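Arylalkylamine N-Acetyltransferase like 5b (Aedes aegypti, PDB 4FD4) probably catalyses transfer of acyl groups from coenzyme A thioesters to arylalkylamines such as serotonin and dopamine, as a member of the GNAT acetyltransferase family. Local coordinates at residues H25-P30 / I131-P136; G59-A64 / I73-A78. One frame throughout, in Å; residues are numbered along the deposited sequence.

Interaction 1: H25-P30 / I131-P136. With GOL (glycerol), chain D.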
loop_
_atom_site.group_PDB
_atom_site.type_symbol
_atom_site.label_atom_id
_atom_site.label_comp_id
_atom_site.label_asym_id
_atom_site.label_seq_id
_atom_site.Cartn_x
_atom_site.Cartn_y
_atom_site.Cartn_z
ATOM N N HIS A 25 9.930 8.393 -3.275
ATOM C CA HIS A 25 11.250 8.023 -3.789
ATOM C C HIS A 25 12.181 7.708 -2.617
ATOM O O HIS A 25 13.020 6.818 -2.709
ATOM C CB HIS A 25 11.863 9.192 -4.563
ATOM C CG HIS A 25 11.572 9.192 -6.030
ATOM N ND1 HIS A 25 12.567 9.039 -6.980
ATOM C CD2 HIS A 25 10.424 9.374 -6.716
ATOM C CE1 HIS A 25 12.031 9.111 -8.184
ATOM N NE2 HIS A 25 10.731 9.313 -8.058
ATOM N N ARG A 26 12.030 8.437 -1.513
ATOM C CA ARG A 26 13.095 8.453 -0.494
ATOM C C ARG A 26 12.979 7.320 0.514
ATOM O O ARG A 26 13.966 6.657 0.834
ATOM C CB ARG A 26 13.119 9.805 0.241
ATOM C CG ARG A 26 14.416 10.088 1.010
ATOM C CD ARG A 26 14.364 11.429 1.741
ATOM N NE ARG A 26 13.652 11.330 3.014
ATOM C CZ ARG A 26 12.690 12.159 3.414
ATOM N NH1 ARG A 26 12.101 11.982 4.600
ATOM N NH2 ARG A 26 12.310 13.165 2.634
ATOM N N ILE A 27 11.770 7.086 1.004
ATOM C CA ILE A 27 11.584 6.133 2.093
ATOM C C ILE A 27 10.722 4.933 1.732
ATOM O O ILE A 27 10.739 3.920 2.430
ATOM C CB ILE A 27 10.982 6.806 3.344
ATOM C CG1 ILE A 27 9.549 7.266 3.077
ATOM C CG2 ILE A 27 11.853 7.985 3.805
ATOM C CD1 ILE A 27 8.794 7.647 4.346
ATOM N N TYR A 28 9.965 5.022 0.643
ATOM C CA TYR A 28 9.062 3.915 0.322
ATOM C C TYR A 28 9.655 2.900 -0.663
ATOM O O TYR A 28 9.934 1.756 -0.296
ATOM C CB TYR A 28 7.705 4.428 -0.188
ATOM C CG TYR A 28 6.811 3.296 -0.659
ATOM C CD1 TYR A 28 6.329 2.342 0.234
ATOM C CD2 TYR A 28 6.445 3.188 -1.990
ATOM C CE1 TYR A 28 5.517 1.293 -0.199
ATOM C CE2 TYR A 28 5.632 2.156 -2.433
ATOM C CZ TYR A 28 5.175 1.210 -1.536
ATOM O OH TYR A 28 4.363 0.186 -1.991
ATOM N N TYR A 29 9.837 3.324 -1.910
ATOM C CA TYR A 29 10.315 2.421 -2.962
ATOM C C TYR A 29 11.633 1.694 -2.648
ATOM O O TYR A 29 11.751 0.494 -2.892
ATOM C CB TYR A 29 10.395 3.157 -4.303
ATOM C CG TYR A 29 9.030 3.418 -4.915
ATOM C CD1 TYR A 29 8.197 2.365 -5.274
ATOM C CD2 TYR A 29 8.582 4.713 -5.143
ATOM C CE1 TYR A 29 6.938 2.599 -5.833
ATOM C CE2 TYR A 29 7.334 4.954 -5.707
ATOM C CZ TYR A 29 6.520 3.889 -6.049
ATOM O OH TYR A 29 5.278 4.124 -6.614
ATOM N N PRO A 30 12.623 2.411 -2.084
ATOM C CA PRO A 30 13.913 1.749 -1.825
ATOM C C PRO A 30 13.811 0.594 -0.842
ATOM O O PRO A 30 14.718 -0.224 -0.746
ATOM C CB PRO A 30 14.765 2.876 -1.223
ATOM C CG PRO A 30 14.175 4.129 -1.781
ATOM C CD PRO A 30 12.687 3.862 -1.828
ATOM N N ILE A 131 -0.137 1.948 0.616
ATOM C CA ILE A 131 1.207 2.321 1.081
ATOM C C ILE A 131 1.176 2.852 2.524
ATOM O O ILE A 131 0.300 3.631 2.889
ATOM C CB ILE A 131 1.829 3.412 0.168
ATOM C CG1 ILE A 131 2.081 2.870 -1.243
ATOM C CG2 ILE A 131 3.123 3.971 0.770
ATOM C CD1 ILE A 131 2.510 3.933 -2.251
ATOM N N LEU A 132 2.124 2.419 3.346
ATOM C CA LEU A 132 2.322 2.998 4.679
ATOM C C LEU A 132 3.830 3.032 4.891
ATOM O O LEU A 132 4.460 1.980 4.989
ATOM C CB LEU A 132 1.668 2.117 5.745
ATOM C CG LEU A 132 1.830 2.466 7.234
ATOM C CD1 LEU A 132 1.239 3.823 7.542
ATOM C CD2 LEU A 132 1.184 1.402 8.115
ATOM N N ALA A 133 4.410 4.227 4.919
ATOM C CA ALA A 133 5.865 4.360 5.009
ATOM C C ALA A 133 6.287 5.482 5.956
ATOM O O ALA A 133 5.771 6.600 5.897
ATOM C CB ALA A 133 6.472 4.562 3.628
ATOM N N VAL A 134 7.234 5.165 6.827
ATOM C CA VAL A 134 7.701 6.104 7.830
ATOM C C VAL A 134 9.212 6.202 7.708
ATOM O O VAL A 134 9.895 5.186 7.568
ATOM C CB VAL A 134 7.321 5.615 9.243
ATOM C CG1 VAL A 134 7.975 6.472 10.318
ATOM C CG2 VAL A 134 5.801 5.617 9.412
ATOM N N ASP A 135 9.731 7.419 7.737
ATOM C CA ASP A 135 11.182 7.614 7.781
ATOM C C ASP A 135 11.726 6.941 9.050
ATOM O O ASP A 135 11.338 7.307 10.155
ATOM C CB ASP A 135 11.482 9.106 7.799
ATOM C CG ASP A 135 12.962 9.409 7.710
ATOM O OD1 ASP A 135 13.298 10.413 7.050
ATOM O OD2 ASP A 135 13.780 8.669 8.319
ATOM N N PRO A 136 12.603 5.935 8.896
ATOM C CA PRO A 136 13.016 5.160 10.076
ATOM C C PRO A 136 13.854 5.934 11.099
ATOM O O PRO A 136 14.023 5.433 12.223
ATOM C CB PRO A 136 13.829 3.999 9.480
ATOM C CG PRO A 136 14.285 4.477 8.157
ATOM C CD PRO A 136 13.227 5.432 7.656
HETATM C C1 GOL D . 2.352 -1.985 3.634
HETATM O O1 GOL D . 3.269 -2.650 4.473
HETATM C C2 GOL D . 3.143 -1.403 2.482
HETATM O O2 GOL D . 3.197 0.006 2.629
HETATM C C3 GOL D . 2.475 -1.818 1.174
HETATM O O3 GOL D . 3.423 -1.811 0.128
#

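Interaction 2: G59-A64 / I73-A78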
loop_
_atom_site.group_PDB
_atom_site.type_symbol
_atom_site.label_atom_id
_atom_site.label_comp_id
_atom_site.label_asym_id
_atom_site.label_seq_id
_atom_site.Cartn_x
_atom_site.Cartn_y
_atom_site.Cartn_z
ATOM N N GLY A 59 -7.760 12.899 -2.412
ATOM C CA GLY A 59 -7.742 13.289 -1.005
ATOM C C GLY A 59 -7.555 12.133 -0.035
ATOM O O GLY A 59 -7.950 12.227 1.136
ATOM N N THR A 60 -6.938 11.048 -0.498
ATOM C CA THR A 60 -6.723 9.888 0.379
ATOM C C THR A 60 -5.226 9.558 0.561
ATOM O O THR A 60 -4.843 8.419 0.873
ATOM C CB THR A 60 -7.530 8.674 -0.105
ATOM O OG1 THR A 60 -7.158 8.363 -1.451
ATOM C CG2 THR A 60 -9.017 8.993 -0.076
ATOM N N VAL A 61 -4.394 10.572 0.345
ATOM C CA VAL A 61 -2.971 10.491 0.641
ATOM C C VAL A 61 -2.706 11.291 1.903
ATOM O O VAL A 61 -2.970 12.493 1.957
ATOM C CB VAL A 61 -2.111 11.000 -0.536
ATOM C CG1 VAL A 61 -0.656 11.118 -0.132
ATOM C CG2 VAL A 61 -2.252 10.055 -1.726
ATOM N N VAL A 62 -2.227 10.607 2.937
ATOM C CA VAL A 62 -1.965 11.256 4.211
ATOM C C VAL A 62 -0.459 11.378 4.402
ATOM O O VAL A 62 0.286 10.437 4.142
ATOM C CB VAL A 62 -2.533 10.472 5.407
ATOM C CG1 VAL A 62 -2.192 11.193 6.716
ATOM C CG2 VAL A 62 -4.036 10.283 5.278
ATOM N N VAL A 63 -0.016 12.540 4.866
ATOM C CA VAL A 63 1.390 12.761 5.079
ATOM C C VAL A 63 1.613 13.129 6.529
ATOM O O VAL A 63 0.727 13.699 7.203
ATOM C CB VAL A 63 1.951 13.851 4.161
ATOM C CG1 VAL A 63 1.998 13.366 2.704
ATOM C CG2 VAL A 63 1.120 15.117 4.289
ATOM N N ALA A 64 2.789 12.740 6.999
ATOM C CA ALA A 64 3.307 13.172 8.291
ATOM C C ALA A 64 4.436 14.134 7.948
ATOM O O ALA A 64 5.376 13.789 7.198
ATOM C CB ALA A 64 3.830 11.988 9.084
ATOM N N ILE A 73 7.851 13.305 6.348
ATOM C CA ILE A 73 8.636 12.249 6.968
ATOM C C ILE A 73 7.827 10.967 7.079
ATOM O O ILE A 73 8.294 9.962 7.623
ATOM C CB ILE A 73 9.118 12.656 8.373
ATOM C CG1 ILE A 73 7.912 13.007 9.246
ATOM C CG2 ILE A 73 10.079 13.830 8.272
ATOM C CD1 ILE A 73 8.243 13.172 10.709
ATOM N N GLY A 74 6.592 11.009 6.593
ATOM C CA GLY A 74 5.830 9.776 6.489
ATOM C C GLY A 74 4.733 9.937 5.456
ATOM O O GLY A 74 4.334 11.065 5.151
ATOM N N VAL A 75 4.240 8.829 4.922
ATOM C CA VAL A 75 3.156 8.921 3.931
ATOM C C VAL A 75 2.352 7.632 3.927
ATOM O O VAL A 75 2.888 6.551 4.186
ATOM C CB VAL A 75 3.709 9.230 2.520
ATOM C CG1 VAL A 75 4.708 8.140 2.101
ATOM C CG2 VAL A 75 2.550 9.372 1.442
ATOM N N SER A 76 1.050 7.753 3.680
ATOM C CA SER A 76 0.183 6.594 3.534
ATOM C C SER A 76 -0.773 6.856 2.384
ATOM O O SER A 76 -1.401 7.911 2.312
ATOM C CB SER A 76 -0.609 6.305 4.804
ATOM O OG SER A 76 -1.478 5.193 4.585
ATOM N N ILE A 77 -0.890 5.889 1.496
ATOM C CA ILE A 77 -1.752 6.056 0.337
ATOM C C ILE A 77 -2.795 4.954 0.335
ATOM O O ILE A 77 -2.476 3.764 0.471
ATOM C CB ILE A 77 -0.942 6.085 -0.963
ATOM C CG1 ILE A 77 0.072 7.236 -0.889
ATOM C CG2 ILE A 77 -1.868 6.232 -2.177
ATOM C CD1 ILE A 77 0.786 7.521 -2.170
ATOM N N ALA A 78 -4.051 5.369 0.222
ATOM C CA ALA A 78 -5.173 4.431 0.272
ATOM C C ALA A 78 -6.184 4.814 -0.810
ATOM O O ALA A 78 -6.160 5.930 -1.326
ATOM C CB ALA A 78 -5.821 4.476 1.629
#

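Interaction 1: H25-P30 / I131-P136
The C-terminal end of helix 17-28 packs on the end of strand 126-134, a central strand of the GNAT sheet, with Tyr28, Ile27 and Arg26 meeting Ile131, Ala133 and Asp135. The Tyr28 ring lies over the branched side chain of Ile131. With CG anti to the backbone N (chi1 174°), the ring reaches back along the strand to Ile131. Ile131 CG2 sits 3.8 Å from the ring centroid, only 20° off its normal, in a CH-pi contact. On the same side chain, Ile131 CG1 approaches Tyr28 CZ at 3.5 Å. Tyr28 CB rests on Ala133 CB at 4.0 Å. One residue earlier, Ile27 CD1 comes within 3.9 Å of Ala133 CB and lies against the backbone at Ala133 O and Asp135 N. Arg26 closes the far end with a salt bridge. Its chain bends at chi3. Arg26 NH1 donates to Asp135 OD1 at 3.1 Å and 152°, on the anti side and somewhat out of the carboxylate plane. Only this one N-H...O bond joins the two groups, whose planes are turned well away from each other. Arg26 NH2 makes its own salt bridge with Glu22, Phe72 O also accepts from NH1, and Thr137 binds Asp135 OD2. A glycerol, probably from the crystallisation liquor, bridges the segments. Glycerol O3 is hydrogen-bonded to Tyr28 OH at 3.1 Å, in the ring plane at its edge. Glycerol O2 accepts from Leu132 N at 2.7 Å. Thr168 N also binds glycerol, which may mark the acyl-pantetheine site that fourth-strand amides commonly form in GNAT enzymes. The helix after the first strand thus packs on the fourth, beside the V-shaped splay of the GNAT sheet.

Interaction 2: G59-A64 / I73-A78
Val62 and Ser76 form the central hydrogen-bonded pair of this antiparallel contact. Val62 N donates to Ser76 O at 2.9 Å, and Ser76 N returns a bond to Val62 O at 2.8 Å, both in the carbonyl plane. Ala64 N then donates to Gly74 O at 2.9 Å, from above the carbonyl plane. Ala64 O accepts twice, from Ile73 N at 2.7 Å and from Gly74 N at 3.1 Å. Ile73 and Gly74 thus both face Ala64, which is a classic beta bulge. At the other end Thr60 O accepts from Ala78 N. Thr60 OG1 lies between its backbone N and carbonyl carbon (chi1 58°), which turns the hydroxyl to Ala78 O, where it donates at 2.6 Å. Two bonds therefore tie Thr60 to Ala78.

Between these rungs the non-hydrogen-bonded pairs bring valines and isoleucine together on one face. Val61 and Ile77 lie side by side and point the same way, with Val61 CG2 at 3.7 Å from Ile77 CG1. Val61 CG1 also crosses to Val75 CG2 at 4.0 Å. This face is packed against helix 17-28 through Val20, Ile23 and Leu24. The face of Val62 and Ser76 meets helix 143-158. Ser76 OG is hydrogen-bonded to Ile131 O of strand 126-134 and to Gln151 of that helix, which also donates to Thr60 O. The hairpin lies between strands 7-11 and 126-134.

Interaction 2 is nested inside the chain loop that interaction 1 closes, and their centres lie about 11 Å apart. The two share one sheet, because strands 71-81 and 126-134 are neighbours in it. Backbone bonds probably join them, from Ala133 N to Val75 O at 2.9 Å and from Ile77 N to Ile131 O at 2.9 Å. Helix 17-28 packs on both the hairpin and strand 126-134. Ile27 CD1 also approaches Ile73 O at 4.0 Å, by the bulge. The glycerol lies at interaction 1; strand 71-81 of interaction 2 is the neighbour of strand 126-134, which carries the Leu132 amide bound to it.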